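PDB 5N9X: adenylation domain from Streptomyces sp., which belongs to the ANL superfamily of AMP-binding enzymes and holds ATP, threonine and magnesium. Local coordinates for residues I348-G353 with T358-E363. Residues are numbered along the deposited sequence; the frame is centred on the assembly and turned at random.
Sequences IVTEDG and TGEPGE
Val-349 and Glu-363 form an antiparallel hydrogen-bonded pair and grip each other through both backbone groups. Val-349 N donates to Glu-363 O at 2.8 Å. Glu-363 N returns a bond to Val-349 O, also 2.8 Å, with an N-H...O angle of 156°. Glu-363 O also receives a CA-H...O contact from Ile-348 CA at 3.5 Å.

The side-chain contacts are small van der Waals touches of methyl groups on polar atoms. Val-349 CG2 rests 3.3 Å from Glu-363 O. Ile-348 CG2 meets Gly-362 N at 3.8 Å. Between the backbones, Gly-362 CA packs against Val-349 O at 3.4 Å. At the edge, Thr-350 CG2 touches Glu-360 OE2 at 3.6 Å. Glu-360 has CG anti to the backbone N, chi1 -164°, and the chain extended beyond it, which brings its carboxylate there, while OE1 accepts a hydrogen bond from Ala-357 N.

Other polar ends turn to neighbours. Thr-350 OG1 is hydrogen-bonded to Arg-354 N, and the carboxylate of Glu-363 has weak bonds to Gly-405 N and Trp-365 NE1. Across the second strand, Gly-362 is hydrogen-bonded through its backbone to Val-408 of strand 400-410.

Beyond the bridge the chain leaves the sheet through a type I turn, Thr-350 to Gly-353, closed by Gly-353 N to Thr-350 O at 2.7 Å. Strands 345-349 and 362-367, with the loop that connects them, thus make a beta hairpin at the margin of a mixed sheet in this member of the ANL superfamily.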
ATOM      1  N   ILE A 348       3.100  22.863   0.294  1.00 20.65           N
ATOM      2  CA  ILE A 348       3.173  22.529   1.702  1.00 18.51           C
ATOM      3  C   ILE A 348       2.414  23.641   2.396  1.00 21.15           C
ATOM      4  O   ILE A 348       2.850  24.781   2.364  1.00 22.67           O
ATOM      5  CB  ILE A 348       4.622  22.442   2.201  1.00 23.67           C
ATOM      6  CG1 ILE A 348       5.449  21.584   1.239  1.00 25.18           C
ATOM      7  CG2 ILE A 348       4.663  21.879   3.595  1.00 19.82           C
ATOM      8  CD1 ILE A 348       6.955  21.531   1.540  1.00 26.97           C
ATOM      9  N   VAL A 349       1.271  23.315   2.995  1.00 21.94           N
ATOM     10  CA  VAL A 349       0.270  24.325   3.327  1.00 27.34           C
ATOM     11  C   VAL A 349       0.001  24.488   4.832  1.00 30.73           C
ATOM     12  O   VAL A 349      -0.197  23.517   5.567  1.00 28.38           O
ATOM     13  CB  VAL A 349      -1.065  24.019   2.600  1.00 27.62           C
ATOM     14  CG1 VAL A 349      -1.883  25.275   2.433  1.00 23.85           C
ATOM     15  CG2 VAL A 349      -0.790  23.433   1.226  1.00 26.66           C
ATOM     16  N   THR A 350      -0.011  25.739   5.278  1.00 24.45           N
ATOM     17  CA  THR A 350      -0.291  26.059   6.674  1.00 28.05           C
ATOM     18  C   THR A 350      -1.782  25.996   6.994  1.00 28.94           C
ATOM     19  O   THR A 350      -2.620  26.003   6.095  1.00 26.55           O
ATOM     20  CB  THR A 350       0.246  27.447   7.035  1.00 37.27           C
ATOM     21  OG1 THR A 350      -0.607  28.465   6.482  1.00 42.01           O
ATOM     22  CG2 THR A 350       1.668  27.619   6.521  1.00 33.81           C
ATOM     23  N   GLU A 351      -2.101  25.949   8.284  1.00 36.81           N
ATOM     24  CA  GLU A 351      -3.480  25.884   8.763  1.00 39.07           C
ATOM     25  C   GLU A 351      -4.315  27.011   8.168  1.00 40.26           C
ATOM     26  O   GLU A 351      -5.537  26.924   8.016  1.00 35.29           O
ATOM     27  CB  GLU A 351      -3.473  25.946  10.284  1.00 38.08           C
ATOM     28  CG  GLU A 351      -4.585  25.173  10.948  1.00 53.10           C
ATOM     29  CD  GLU A 351      -4.245  24.835  12.391  1.00 55.84           C
ATOM     30  OE1 GLU A 351      -3.078  24.444  12.634  1.00 54.72           O
ATOM     31  OE2 GLU A 351      -5.136  24.935  13.267  1.00 41.39           O
ATOM     32  N   ASP A 352      -3.572  28.044   7.796  1.00 35.02           N
ATOM     33  CA  ASP A 352      -4.013  29.289   7.181  1.00 40.23           C
ATOM     34  C   ASP A 352      -4.260  29.272   5.679  1.00 40.94           C
ATOM     35  O   ASP A 352      -4.708  30.279   5.110  1.00 36.35           O
ATOM     36  CB  ASP A 352      -2.939  30.327   7.468  1.00 40.43           C
ATOM     37  CG  ASP A 352      -3.370  31.311   8.449  1.00 36.26           C
ATOM     38  OD1 ASP A 352      -4.448  31.089   9.046  1.00 47.36           O
ATOM     39  OD2 ASP A 352      -2.604  32.272   8.632  1.00 40.99           O
ATOM     40  N   GLY A 353      -3.896  28.162   5.038  1.00 46.85           N
ATOM     41  CA  GLY A 353      -3.927  28.059   3.593  1.00 27.77           C
ATOM     42  C   GLY A 353      -2.700  28.645   2.931  1.00 26.58           C
ATOM     43  O   GLY A 353      -2.678  28.815   1.723  1.00 30.70           O
ATOM     44  N   THR A 358      10.693  27.090   4.524  1.00 39.86           N
ATOM     45  CA  THR A 358      11.649  25.977   4.626  1.00 34.55           C
ATOM     46  C   THR A 358      11.871  25.542   6.083  1.00 44.72           C
ATOM     47  O   THR A 358      12.047  26.378   6.977  1.00 41.71           O
ATOM     48  CB  THR A 358      13.003  26.352   3.982  1.00 34.31           C
ATOM     49  OG1 THR A 358      12.848  26.396   2.562  1.00 38.70           O
ATOM     50  CG2 THR A 358      14.081  25.333   4.316  1.00 41.34           C
ATOM     51  N   GLY A 359      11.848  24.234   6.328  1.00 36.08           N
ATOM     52  CA  GLY A 359      11.955  23.723   7.681  1.00 25.14           C
ATOM     53  C   GLY A 359      10.640  23.835   8.436  1.00 33.51           C
ATOM     54  O   GLY A 359      10.507  23.349   9.563  1.00 35.46           O
ATOM     55  N   GLU A 360       9.651  24.479   7.833  1.00 26.17           N
ATOM     56  CA  GLU A 360       8.358  24.593   8.493  1.00 33.18           C
ATOM     57  C   GLU A 360       7.412  23.471   8.058  1.00 24.89           C
ATOM     58  O   GLU A 360       7.257  23.208   6.868  1.00 25.22           O
ATOM     59  CB  GLU A 360       7.735  25.958   8.207  1.00 31.92           C
ATOM     60  CG  GLU A 360       6.604  26.321   9.124  1.00 32.08           C
ATOM     61  CD  GLU A 360       5.583  27.218   8.460  1.00 35.74           C
ATOM     62  OE1 GLU A 360       5.948  28.007   7.553  1.00 40.43           O
ATOM     63  OE2 GLU A 360       4.409  27.135   8.865  1.00 40.82           O
ATOM     64  N   PRO A 361       6.797  22.792   9.032  1.00 24.58           N
ATOM     65  CA  PRO A 361       5.823  21.721   8.789  1.00 34.21           C
ATOM     66  C   PRO A 361       4.510  22.261   8.227  1.00 33.72           C
ATOM     67  O   PRO A 361       4.083  23.327   8.652  1.00 35.75           O
ATOM     68  CB  PRO A 361       5.592  21.117  10.185  1.00 29.47           C
ATOM     69  CG  PRO A 361       6.769  21.558  11.004  1.00 28.51           C
ATOM     70  CD  PRO A 361       7.146  22.908  10.458  1.00 31.74           C
ATOM     71  N   GLY A 362       3.889  21.546   7.298  1.00 31.59           N
ATOM     72  CA  GLY A 362       2.572  21.916   6.816  1.00 30.43           C
ATOM     73  C   GLY A 362       1.926  20.732   6.133  1.00 28.54           C
ATOM     74  O   GLY A 362       2.553  19.678   6.016  1.00 31.92           O
ATOM     75  N   GLU A 363       0.684  20.893   5.683  1.00 23.26           N
ATOM     76  CA  GLU A 363      -0.003  19.832   4.948  1.00 26.74           C
ATOM     77  C   GLU A 363       0.444  19.711   3.481  1.00 25.13           C
ATOM     78  O   GLU A 363       0.423  20.696   2.717  1.00 19.95           O
ATOM     79  CB  GLU A 363      -1.528  20.028   4.999  1.00 19.84           C
ATOM     80  CG  GLU A 363      -2.278  18.896   4.283  1.00 20.82           C
ATOM     81  CD  GLU A 363      -3.799  19.010   4.339  1.00 31.89           C
ATOM     82  OE1 GLU A 363      -4.327  20.106   4.632  1.00 32.74           O
ATOM     83  OE2 GLU A 363      -4.471  17.988   4.080  1.00 26.97           O
TER